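Putative nitroreductase (PDB 1VKW) probably acts as an oxidoreductase, a putative nitroreductase of the FMN-dependent nitroreductase superfamily. Local coordinates at residues 36-41 and 57-62; 89-92 and 97-100; 128-131 and 137-140; 173-178 and 184-189; 189-194 and 202-207. All blocks are in the same frame, centred on the assembly; numbering follows the deposited sequence.

Interaction 1 (36-41 and 57-62); sequences RVKDDI and INLSSF
K38 reaches from helix 35-43 across I57, and its side chain can be followed atom by atom. CG stands anti to the backbone N (chi1 -168°), beside the carbonyl carbon, and this turns the stem onto the strand: K38 CG lies 3.9 Å from I57 CD1 and 4.1 Å from I57 CB. The chain then runs on extended. K38 CD passes L59 CD2 at 4.3 Å, and CE returns to I57 CD1 at 4.1 Å. At the tip K38 NZ ends 3.9 Å from I57 O, too far for a hydrogen bond. With an alanine here, the stem beyond CB is gone, and I57 CD1 and L59 CD2 would probably be left without cover on the helix side. Three residues further along the helix, I41 CD1 touches I57 CG2 at 4.2 Å, on the buried side of the contact. I66 of the adjoining strand 64-67 touches both isoleucines there, and L91 of helix 74-93 packs on I41. The whole is helix-on-sheet packing at a border: helix 35-43 covers the outermost strand, 56-58, of an antiparallel sheet, with a lysine's aliphatic stem finishing the apolar seam.

Interaction 2 (89-92 and 97-100); sequences LFLT and GTCW
T98 is the residue of strand 97-101 that meets both L91 and T92. Just before it, at G97, the backbone comes nearest the helix, its CA 6.3 Å from the CA of T92, while it pairs with G116 on the next strand. T98 then turns its side chain to the helix and splits it in two. The methyl goes anti to the carbonyl carbon, which sets T98 CG2 against L91 CB at 4.0 Å and L91 CD1 at 4.1 Å; the hydroxyl swings between N and carbonyl carbon (chi1 56°). T98 OG1 is 4.5 Å from T92 OG1, and a water bridges the two: it lies 3.0 Å from T98 OG1 and donates to T92 OG1 at 2.9 Å. T92 OG1 is also bonded to V88 O in its own helix. This is helix-on-sheet packing in an alpha+beta fold, helix 74-93 lying on the outermost of four antiparallel strands, though the T98 backbone also bonds V25; F115 of the neighbouring strand touches both L91 and T98. At C99 the backbone pairs with V114. W100 meets helix 74-93 at earlier residues, where its NE1 bonds E85 OE1 and its side chain touches V88.

Interaction 3 (128-131 and 137-140); sequences RPIT and DLEE
L138 pushes one methyl, CD2, against both I130 and T131. Its CG stands anti to the backbone N (chi1 -165°), beside the carbonyl carbon, a rotation that carries the branched end from its 3-10 turn over to the segment 128-131. L138 CD2 comes to 3.7 Å from I130 CG2 and 4.1 Å from T131 CG2, and the leucine crosses both side chains at about a right angle. Each of the two partners offers its gamma methyl, but by a different rotation. In I130 it is CG1 that stands anti to the N (chi1 179°), which leaves CG2 between N and carbonyl carbon, facing the leucine; this isoleucine also touches V149 and E150 of helix 143-153. In T131 the hydroxyl takes the place between N and carbonyl carbon, and CG2 lies anti to the carbonyl carbon.

The turn that carries L138 is held by the backbone bond from E140 N to D137 O, 2.8 Å. E140 also folds its carboxylate back toward the start of the turn, where D137 N makes a weak bond to E140 OE1 at 3.3 Å. In the other segment, P129 O is hydrogen-bonded to S132 OG. The arrangement is a surface contact in which a weakly bonded helical turn and a one-turn 3-10 segment, joined by a short connection, meet through methyl groups ahead of helix 143-153.

Interaction 4 (173-178 and 184-189); sequences LCISSE and GIALSH
I175 holds CG1 anti to its carbonyl carbon (chi1 -59°) and runs on extended to CD1 (chi2 169°), and those two rotations drive a single methyl from strand 172-176 at the backbone of A186 and L187. I175 CD1 sits 4.0 Å from L187 CA and 4.1 Å from A186 O, so it rests on the helix main chain itself as much as on side chains. The side chains border it more loosely: A186 CB is 4.4 Å from I175 CD1, and L187 CD1, from a leucine whose CG stands anti to the backbone N (chi1 -172°), is 4.3 Å from the same methyl. The CA atoms of I175 and L187 are 7.1 Å apart. T152 of helix 143-153 touches both I175 and A186, adding a second helix to the seam.

The strand is firmly tied in its sheet: C174, whose CB points away from the helix, forms a disulfide with C213, while the backbone of I175 pairs with Y212. On the helix, H189 is held by both ring nitrogens, ND1 to M151 O and NE2 to E85 OE2, which fixes the rotation of its ring. Helix-on-sheet packing of an alpha+beta fold results, with helix 180-198, which follows strand 172-176 after a short loop, lying over an inner strand of the second antiparallel sheet.

Interaction 5 (189-194 and 202-207); sequences HAYLTA and PVIQKR
Apolar contacts carry the meeting of Y191 and A194 with P202 and I204. The tyrosine reaches the strand because CG lies anti to the backbone N (chi1 168°), and its side chain crosses those of P202 and I204 at about a right angle, their CD and CD1 atoms approaching the ring obliquely. Y191 CE1 touches P202 CD at 3.7 Å, Y191 CD1 touches I204 CD1 at 3.8 Å, and A194 CB meets P202 CG at 3.9 Å. The proline also rests on main chain, its CG 3.7 Å from Y191 O, while P202 O lies in the plane of the tyrosine ring, at its edge. A valine in place of Y191 would probably uncover P202 CD and I204 CD1 and leave E201, bonded to Y191 OH, without that partner. This is helix-on-sheet packing: after helix 180-198 the chain returns as strand 203-207, the outermost strand of the second antiparallel sheet, and packs on the helix it has just left. L214 of the adjoining strand touches P202 and I204.

Polar bonds stay within each segment or lead outward. H189 O accepts twice from T193, from the backbone N at 3.1 Å and from OG1 at 2.8 Å, so the threonine hydroxyl is satisfied inside the helix. In 202-207, R207 NH2 donates to Q205 OE1 at 3.0 Å, nearly straight at 171°; E172 meets the same nitrogen in a salt bridge.

Four of the contacts form a chain of touching groups. Interaction 1 passes to interaction 2 through I41 CD1 and L91 CD2, 4.0 Å apart, both serving the first antiparallel sheet. Interaction 2 joins the second half through W100 CE2 on I185 CD1 (3.7 Å, interaction 4) and L89 CD1 on L192 CD1 (3.7 Å, interaction 5). Interactions 4 and 5 share H189 and helix 180-198 and serve the second sheet, with L187 CD2 3.8 Å from I204 CG2. Interaction 3 stands apart on the surface, its nearest atoms about 9 Å from interaction 4 and its centre about 40 Å from that of interaction 1. Helices 74-93 and 180-198 thus link the two sheets, L89 packing on H189 and L192.

Interaction 1 (36-41 and 57-62)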
# COMPACT_ATOMS: atom_id res chain seq x y z
N ARG A 36 17.69 8.60 -10.42
CA ARG A 36 16.80 9.63 -9.90
C ARG A 36 15.55 9.06 -9.24
O ARG A 36 15.10 9.57 -8.22
CB ARG A 36 16.42 10.61 -11.02
CG ARG A 36 15.53 11.76 -10.59
CD ARG A 36 14.08 11.61 -11.02
NE ARG A 36 13.20 12.54 -10.33
CZ ARG A 36 13.13 13.85 -10.58
NH1 ARG A 36 13.89 14.42 -11.52
NH2 ARG A 36 12.29 14.60 -9.88
N VAL A 37 14.98 7.99 -9.82
CA VAL A 37 13.81 7.35 -9.21
C VAL A 37 14.19 6.53 -7.99
O VAL A 37 13.40 6.41 -7.05
CB VAL A 37 12.96 6.51 -10.22
CG1 VAL A 37 12.56 7.37 -11.43
CG2 VAL A 37 13.69 5.26 -10.67
N LYS A 38 15.40 5.97 -7.97
CA LYS A 38 15.94 5.36 -6.75
C LYS A 38 16.06 6.42 -5.67
O LYS A 38 15.65 6.20 -4.52
CB LYS A 38 17.29 4.68 -7.00
CG LYS A 38 17.75 3.79 -5.85
CD LYS A 38 19.13 3.17 -6.09
CE LYS A 38 19.60 2.38 -4.87
NZ LYS A 38 20.58 1.31 -5.20
N ASP A 39 16.62 7.58 -6.04
CA ASP A 39 16.73 8.72 -5.12
C ASP A 39 15.37 9.10 -4.54
O ASP A 39 15.22 9.25 -3.33
CB ASP A 39 17.35 9.95 -5.82
CG ASP A 39 18.81 9.74 -6.20
OD1 ASP A 39 19.41 8.71 -5.84
OD2 ASP A 39 19.44 10.58 -6.88
N ASP A 40 14.39 9.24 -5.42
CA ASP A 40 13.03 9.61 -5.02
C ASP A 40 12.46 8.64 -3.97
O ASP A 40 11.87 9.07 -2.98
CB ASP A 40 12.11 9.68 -6.24
CG ASP A 40 12.41 10.87 -7.15
OD1 ASP A 40 13.45 11.54 -6.97
OD2 ASP A 40 11.65 11.21 -8.08
N ILE A 41 12.64 7.34 -4.20
CA ILE A 41 12.17 6.32 -3.26
C ILE A 41 12.86 6.44 -1.91
O ILE A 41 12.22 6.37 -0.86
CB ILE A 41 12.38 4.90 -3.83
CG1 ILE A 41 11.50 4.67 -5.05
CG2 ILE A 41 12.06 3.83 -2.78
CD1 ILE A 41 12.01 3.58 -5.97
N ILE A 57 16.45 -1.53 -3.84
CA ILE A 57 15.88 -1.26 -5.16
C ILE A 57 16.82 -1.84 -6.22
O ILE A 57 17.98 -1.45 -6.28
CB ILE A 57 15.69 0.28 -5.38
CG1 ILE A 57 15.02 0.95 -4.18
CG2 ILE A 57 14.85 0.54 -6.63
CD1 ILE A 57 15.99 1.60 -3.20
N ASN A 58 16.31 -2.77 -7.02
CA ASN A 58 17.08 -3.34 -8.12
C ASN A 58 16.58 -2.80 -9.46
O ASN A 58 15.44 -3.05 -9.85
CB ASN A 58 16.99 -4.88 -8.11
CG ASN A 58 17.95 -5.52 -9.12
OD1 ASN A 58 17.59 -6.49 -9.80
ND2 ASN A 58 19.16 -4.99 -9.23
N LEU A 59 17.45 -2.06 -10.14
CA LEU A 59 17.17 -1.55 -11.49
C LEU A 59 18.28 -1.98 -12.46
O LEU A 59 18.60 -1.28 -13.42
CB LEU A 59 16.94 -0.02 -11.48
CG LEU A 59 17.69 0.91 -10.52
CD1 LEU A 59 17.55 2.36 -10.97
CD2 LEU A 59 17.18 0.78 -9.09
N SER A 60 18.85 -3.15 -12.18
CA SER A 60 19.76 -3.83 -13.10
C SER A 60 19.11 -5.10 -13.63
O SER A 60 19.78 -5.99 -14.17
CB SER A 60 21.08 -4.16 -12.40
OG SER A 60 20.87 -4.99 -11.27
N SER A 61 17.79 -5.18 -13.47
CA SER A 61 16.98 -6.28 -13.98
C SER A 61 15.70 -5.70 -14.57
O SER A 61 15.24 -4.63 -14.13
CB SER A 61 16.65 -7.25 -12.85
OG SER A 61 15.82 -6.64 -11.87
N PHE A 62 15.16 -6.36 -15.61
CA PHE A 62 13.83 -6.05 -16.11
C PHE A 62 12.88 -7.21 -15.77
O PHE A 62 13.12 -8.34 -16.20
CB PHE A 62 13.85 -5.79 -17.62
CG PHE A 62 12.48 -5.58 -18.21
CD1 PHE A 62 11.71 -4.49 -17.83
CD2 PHE A 62 11.95 -6.48 -19.12
CE1 PHE A 62 10.44 -4.30 -18.35
CE2 PHE A 62 10.68 -6.29 -19.66
CZ PHE A 62 9.92 -5.20 -19.27

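Interaction 2 (89-92 and 97-100)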
# COMPACT_ATOMS: atom_id res chain seq x y z
N LEU A 89 2.22 2.97 -3.38
CA LEU A 89 1.38 4.14 -3.58
C LEU A 89 2.18 5.36 -4.01
O LEU A 89 1.70 6.19 -4.78
CB LEU A 89 0.57 4.43 -2.31
CG LEU A 89 -0.53 3.41 -2.02
CD1 LEU A 89 -1.22 3.73 -0.70
CD2 LEU A 89 -1.54 3.35 -3.17
N PHE A 90 3.40 5.46 -3.51
CA PHE A 90 4.30 6.51 -3.95
C PHE A 90 4.66 6.31 -5.44
O PHE A 90 4.63 7.26 -6.24
CB PHE A 90 5.56 6.53 -3.09
CG PHE A 90 6.62 7.45 -3.60
CD1 PHE A 90 6.36 8.81 -3.74
CD2 PHE A 90 7.87 6.96 -3.97
CE1 PHE A 90 7.34 9.66 -4.22
CE2 PHE A 90 8.84 7.81 -4.45
CZ PHE A 90 8.58 9.16 -4.58
N LEU A 91 4.99 5.08 -5.80
CA LEU A 91 5.34 4.76 -7.18
C LEU A 91 4.17 4.99 -8.13
O LEU A 91 4.36 5.47 -9.24
CB LEU A 91 5.84 3.31 -7.29
CG LEU A 91 7.23 3.01 -6.69
CD1 LEU A 91 7.49 1.51 -6.70
CD2 LEU A 91 8.31 3.74 -7.44
N THR A 92 2.96 4.63 -7.67
CA THR A 92 1.73 4.89 -8.42
C THR A 92 1.60 6.38 -8.75
O THR A 92 1.34 6.75 -9.90
CB THR A 92 0.49 4.45 -7.60
OG1 THR A 92 0.55 3.05 -7.32
CG2 THR A 92 -0.78 4.60 -8.42
N GLY A 97 3.48 1.53 -12.89
CA GLY A 97 2.71 0.32 -12.61
C GLY A 97 3.47 -0.50 -11.58
O GLY A 97 4.70 -0.42 -11.51
N THR A 98 2.75 -1.25 -10.76
CA THR A 98 3.37 -2.12 -9.76
C THR A 98 2.68 -3.46 -9.74
O THR A 98 1.55 -3.60 -10.23
CB THR A 98 3.32 -1.48 -8.34
OG1 THR A 98 1.96 -1.16 -7.98
CG2 THR A 98 4.03 -0.14 -8.29
N CYS A 99 3.35 -4.45 -9.16
CA CYS A 99 2.75 -5.74 -8.88
C CYS A 99 3.53 -6.44 -7.76
O CYS A 99 4.76 -6.54 -7.80
CB CYS A 99 2.70 -6.61 -10.14
SG CYS A 99 2.07 -8.30 -9.90
N TRP A 100 2.79 -6.90 -6.75
CA TRP A 100 3.34 -7.65 -5.64
C TRP A 100 3.67 -9.08 -6.08
O TRP A 100 2.77 -9.87 -6.36
CB TRP A 100 2.32 -7.71 -4.49
CG TRP A 100 2.23 -6.46 -3.68
CD1 TRP A 100 1.44 -5.36 -3.91
CD2 TRP A 100 2.94 -6.18 -2.47
NE1 TRP A 100 1.63 -4.42 -2.92
CE2 TRP A 100 2.54 -4.90 -2.02
CE3 TRP A 100 3.89 -6.89 -1.71
CZ2 TRP A 100 3.06 -4.32 -0.86
CZ3 TRP A 100 4.39 -6.32 -0.56
CH2 TRP A 100 3.97 -5.04 -0.14
O HOH W 1 0.62 1.06 -9.41

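Interaction 3 (128-131 and 137-140)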
# COMPACT_ATOMS: atom_id res chain seq x y z
N ARG A 128 -15.06 -8.01 -3.63
CA ARG A 128 -16.29 -8.42 -2.99
C ARG A 128 -16.98 -7.18 -2.43
O ARG A 128 -16.33 -6.14 -2.22
CB ARG A 128 -15.99 -9.46 -1.90
CG ARG A 128 -15.35 -10.72 -2.48
CD ARG A 128 -15.37 -11.92 -1.55
NE ARG A 128 -14.57 -11.69 -0.36
CZ ARG A 128 -13.29 -12.03 -0.23
NH1 ARG A 128 -12.62 -12.61 -1.22
NH2 ARG A 128 -12.68 -11.77 0.91
N PRO A 129 -18.29 -7.27 -2.18
CA PRO A 129 -19.06 -6.13 -1.67
C PRO A 129 -18.54 -5.59 -0.34
O PRO A 129 -18.11 -6.36 0.52
CB PRO A 129 -20.47 -6.70 -1.52
CG PRO A 129 -20.50 -7.86 -2.40
CD PRO A 129 -19.14 -8.45 -2.38
N ILE A 130 -18.58 -4.28 -0.17
CA ILE A 130 -18.02 -3.66 1.04
C ILE A 130 -18.62 -4.26 2.30
O ILE A 130 -17.91 -4.45 3.29
CB ILE A 130 -18.16 -2.11 1.01
CG1 ILE A 130 -17.59 -1.50 2.29
CG2 ILE A 130 -19.59 -1.69 0.85
CD1 ILE A 130 -17.10 -0.07 2.08
N THR A 131 -19.91 -4.58 2.25
CA THR A 131 -20.60 -5.14 3.43
C THR A 131 -20.06 -6.51 3.81
O THR A 131 -20.26 -6.93 4.94
CB THR A 131 -22.12 -5.25 3.20
OG1 THR A 131 -22.36 -5.94 1.97
CG2 THR A 131 -22.77 -3.87 3.01
N ASP A 137 -23.10 -2.36 10.22
CA ASP A 137 -24.03 -2.02 9.17
C ASP A 137 -23.47 -0.75 8.54
O ASP A 137 -23.01 0.15 9.24
CB ASP A 137 -25.43 -1.79 9.73
CG ASP A 137 -26.12 -3.10 10.13
OD1 ASP A 137 -25.70 -4.19 9.67
OD2 ASP A 137 -27.11 -3.13 10.90
N LEU A 138 -23.48 -0.70 7.22
CA LEU A 138 -22.85 0.40 6.48
C LEU A 138 -23.44 1.74 6.95
O LEU A 138 -22.76 2.76 6.96
CB LEU A 138 -23.03 0.17 4.97
CG LEU A 138 -22.22 0.94 3.93
CD1 LEU A 138 -20.80 1.22 4.35
CD2 LEU A 138 -22.24 0.19 2.60
N GLU A 139 -24.69 1.70 7.40
CA GLU A 139 -25.41 2.87 7.91
C GLU A 139 -24.90 3.37 9.28
O GLU A 139 -25.16 4.51 9.66
CB GLU A 139 -26.91 2.56 8.02
CG GLU A 139 -27.52 1.86 6.81
CD GLU A 139 -27.67 0.36 7.00
OE1 GLU A 139 -26.64 -0.35 6.95
OE2 GLU A 139 -28.81 -0.12 7.19
N GLU A 140 -24.19 2.52 10.03
CA GLU A 140 -23.60 2.93 11.31
C GLU A 140 -22.29 3.71 11.14
O GLU A 140 -21.67 4.14 12.13
CB GLU A 140 -23.36 1.69 12.19
CG GLU A 140 -24.65 0.96 12.56
CD GLU A 140 -24.42 -0.45 13.09
OE1 GLU A 140 -23.26 -0.89 13.20
OE2 GLU A 140 -25.43 -1.13 13.41

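Interaction 4 (173-178 and 184-189)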
# COMPACT_ATOMS: atom_id res chain seq x y z
N LEU A 173 -10.80 2.16 13.90
CA LEU A 173 -11.10 1.28 12.77
C LEU A 173 -10.13 0.14 12.95
O LEU A 173 -8.93 0.36 13.06
CB LEU A 173 -10.88 1.99 11.43
CG LEU A 173 -11.45 1.42 10.13
CD1 LEU A 173 -12.94 1.07 10.20
CD2 LEU A 173 -11.24 2.44 9.03
N CYS A 174 -10.68 -1.07 13.08
CA CYS A 174 -9.89 -2.27 13.32
C CYS A 174 -9.94 -3.19 12.11
O CYS A 174 -11.00 -3.46 11.58
CB CYS A 174 -10.41 -2.99 14.55
SG CYS A 174 -10.28 -2.00 16.07
N ILE A 175 -8.76 -3.68 11.70
CA ILE A 175 -8.63 -4.64 10.62
C ILE A 175 -7.98 -5.90 11.18
O ILE A 175 -6.90 -5.83 11.77
CB ILE A 175 -7.73 -4.07 9.51
CG1 ILE A 175 -8.32 -2.76 8.96
CG2 ILE A 175 -7.55 -5.09 8.39
CD1 ILE A 175 -7.38 -2.01 8.06
N SER A 176 -8.65 -7.03 10.98
CA SER A 176 -8.12 -8.34 11.36
C SER A 176 -7.92 -9.21 10.12
O SER A 176 -8.73 -9.17 9.19
CB SER A 176 -9.09 -9.06 12.30
OG SER A 176 -9.53 -8.21 13.36
N SER A 177 -6.83 -9.98 10.13
CA SER A 177 -6.52 -10.92 9.07
C SER A 177 -5.55 -12.00 9.55
O SER A 177 -4.70 -11.74 10.39
CB SER A 177 -5.87 -10.19 7.90
OG SER A 177 -5.67 -11.07 6.80
N GLU A 178 -5.67 -13.19 8.97
CA GLU A 178 -4.71 -14.28 9.15
C GLU A 178 -3.45 -14.13 8.27
O GLU A 178 -2.51 -14.93 8.37
CB GLU A 178 -5.36 -15.63 8.82
CG GLU A 178 -6.74 -15.90 9.41
CD GLU A 178 -6.74 -16.01 10.93
OE1 GLU A 178 -5.80 -15.51 11.60
OE2 GLU A 178 -7.70 -16.60 11.46
N GLY A 184 -1.05 -5.67 6.65
CA GLY A 184 -0.22 -4.47 6.61
C GLY A 184 -0.54 -3.59 5.42
O GLY A 184 -0.58 -2.38 5.56
N ILE A 185 -0.74 -4.21 4.26
CA ILE A 185 -1.10 -3.49 3.03
C ILE A 185 -2.40 -2.69 3.23
O ILE A 185 -2.43 -1.48 2.98
CB ILE A 185 -1.20 -4.48 1.83
CG1 ILE A 185 0.19 -5.02 1.45
CG2 ILE A 185 -1.82 -3.81 0.60
CD1 ILE A 185 0.15 -6.16 0.45
N ALA A 186 -3.45 -3.36 3.69
CA ALA A 186 -4.73 -2.71 3.94
C ALA A 186 -4.61 -1.63 5.01
O ALA A 186 -5.20 -0.55 4.89
CB ALA A 186 -5.77 -3.74 4.34
N LEU A 187 -3.83 -1.91 6.05
CA LEU A 187 -3.63 -0.96 7.15
C LEU A 187 -2.98 0.32 6.66
O LEU A 187 -3.31 1.41 7.15
CB LEU A 187 -2.80 -1.60 8.26
CG LEU A 187 -2.63 -0.85 9.58
CD1 LEU A 187 -3.93 -0.80 10.35
CD2 LEU A 187 -1.53 -1.53 10.39
N SER A 188 -2.07 0.20 5.69
CA SER A 188 -1.44 1.37 5.06
C SER A 188 -2.46 2.27 4.39
O SER A 188 -2.39 3.50 4.51
CB SER A 188 -0.34 0.97 4.07
OG SER A 188 -0.87 0.51 2.84
N HIS A 189 -3.43 1.68 3.68
CA HIS A 189 -4.50 2.46 3.05
C HIS A 189 -5.36 3.19 4.07
O HIS A 189 -5.72 4.34 3.87
CB HIS A 189 -5.39 1.58 2.16
CG HIS A 189 -4.72 1.11 0.90
ND1 HIS A 189 -5.39 1.02 -0.30
CD2 HIS A 189 -3.45 0.72 0.66
CE1 HIS A 189 -4.55 0.58 -1.23
NE2 HIS A 189 -3.37 0.38 -0.67

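Interaction 5 (189-194 and 202-207)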
# COMPACT_ATOMS: atom_id res chain seq x y z
N HIS A 189 -3.43 1.68 3.68
CA HIS A 189 -4.50 2.46 3.05
C HIS A 189 -5.36 3.19 4.07
O HIS A 189 -5.72 4.34 3.87
CB HIS A 189 -5.39 1.58 2.16
CG HIS A 189 -4.72 1.11 0.90
ND1 HIS A 189 -5.39 1.02 -0.30
CD2 HIS A 189 -3.45 0.72 0.66
CE1 HIS A 189 -4.55 0.58 -1.23
NE2 HIS A 189 -3.37 0.38 -0.67
N ALA A 190 -5.72 2.50 5.15
CA ALA A 190 -6.56 3.10 6.18
C ALA A 190 -5.80 4.22 6.89
O ALA A 190 -6.34 5.30 7.12
CB ALA A 190 -7.01 2.06 7.16
N TYR A 191 -4.55 3.96 7.22
CA TYR A 191 -3.70 4.95 7.85
C TYR A 191 -3.53 6.22 7.00
O TYR A 191 -3.75 7.33 7.46
CB TYR A 191 -2.33 4.34 8.18
CG TYR A 191 -1.33 5.38 8.57
CD1 TYR A 191 -1.24 5.83 9.88
CD2 TYR A 191 -0.49 5.95 7.62
CE1 TYR A 191 -0.32 6.82 10.24
CE2 TYR A 191 0.43 6.94 7.96
CZ TYR A 191 0.51 7.37 9.27
OH TYR A 191 1.43 8.34 9.58
N LEU A 192 -3.15 6.04 5.74
CA LEU A 192 -2.90 7.17 4.84
C LEU A 192 -4.17 7.99 4.53
O LEU A 192 -4.11 9.21 4.44
CB LEU A 192 -2.21 6.68 3.56
CG LEU A 192 -0.77 6.17 3.71
CD1 LEU A 192 -0.29 5.50 2.43
CD2 LEU A 192 0.19 7.26 4.13
N THR A 193 -5.31 7.33 4.36
CA THR A 193 -6.55 8.07 4.08
C THR A 193 -7.07 8.78 5.33
O THR A 193 -7.53 9.93 5.26
CB THR A 193 -7.63 7.16 3.48
OG1 THR A 193 -7.85 6.04 4.34
CG2 THR A 193 -7.16 6.56 2.16
N ALA A 194 -6.97 8.11 6.48
CA ALA A 194 -7.37 8.73 7.75
C ALA A 194 -6.51 9.96 8.08
O ALA A 194 -7.01 10.97 8.59
CB ALA A 194 -7.30 7.71 8.89
N PRO A 202 -2.83 9.36 12.68
CA PRO A 202 -3.50 8.23 13.37
C PRO A 202 -2.50 7.41 14.17
O PRO A 202 -1.32 7.37 13.82
CB PRO A 202 -4.08 7.40 12.21
CG PRO A 202 -4.09 8.32 11.04
CD PRO A 202 -2.92 9.21 11.22
N VAL A 203 -2.96 6.79 15.25
CA VAL A 203 -2.11 5.91 16.05
C VAL A 203 -2.49 4.47 15.74
O VAL A 203 -3.66 4.13 15.76
CB VAL A 203 -2.28 6.17 17.57
CG1 VAL A 203 -1.45 5.18 18.40
CG2 VAL A 203 -1.90 7.60 17.90
N ILE A 204 -1.48 3.65 15.48
CA ILE A 204 -1.68 2.26 15.14
C ILE A 204 -1.29 1.42 16.33
O ILE A 204 -0.18 1.57 16.85
CB ILE A 204 -0.79 1.85 13.95
CG1 ILE A 204 -1.05 2.74 12.74
CG2 ILE A 204 -1.03 0.37 13.60
CD1 ILE A 204 0.22 3.05 11.96
N GLN A 205 -2.19 0.51 16.72
CA GLN A 205 -1.97 -0.36 17.86
C GLN A 205 -2.36 -1.79 17.55
O GLN A 205 -3.45 -2.04 17.02
CB GLN A 205 -2.78 0.15 19.06
CG GLN A 205 -2.27 1.50 19.55
CD GLN A 205 -2.86 1.89 20.87
OE1 GLN A 205 -3.95 1.44 21.23
NE2 GLN A 205 -2.16 2.75 21.60
N LYS A 206 -1.48 -2.73 17.88
CA LYS A 206 -1.78 -4.15 17.74
C LYS A 206 -2.75 -4.53 18.84
O LYS A 206 -2.58 -4.12 19.98
CB LYS A 206 -0.53 -5.02 17.83
CG LYS A 206 -0.80 -6.48 17.48
CD LYS A 206 0.31 -7.42 17.91
CE LYS A 206 0.14 -8.78 17.21
NZ LYS A 206 1.23 -9.73 17.52
N ARG A 207 -3.77 -5.31 18.48
CA ARG A 207 -4.79 -5.79 19.41
C ARG A 207 -4.92 -7.30 19.27
O ARG A 207 -5.33 -7.79 18.22
CB ARG A 207 -6.12 -5.14 19.09
CG ARG A 207 -6.13 -3.66 19.27
CD ARG A 207 -5.90 -3.19 20.71
NE ARG A 207 -5.81 -1.74 20.75
CZ ARG A 207 -6.86 -0.92 20.67
NH1 ARG A 207 -8.10 -1.41 20.57
NH2 ARG A 207 -6.66 0.39 20.69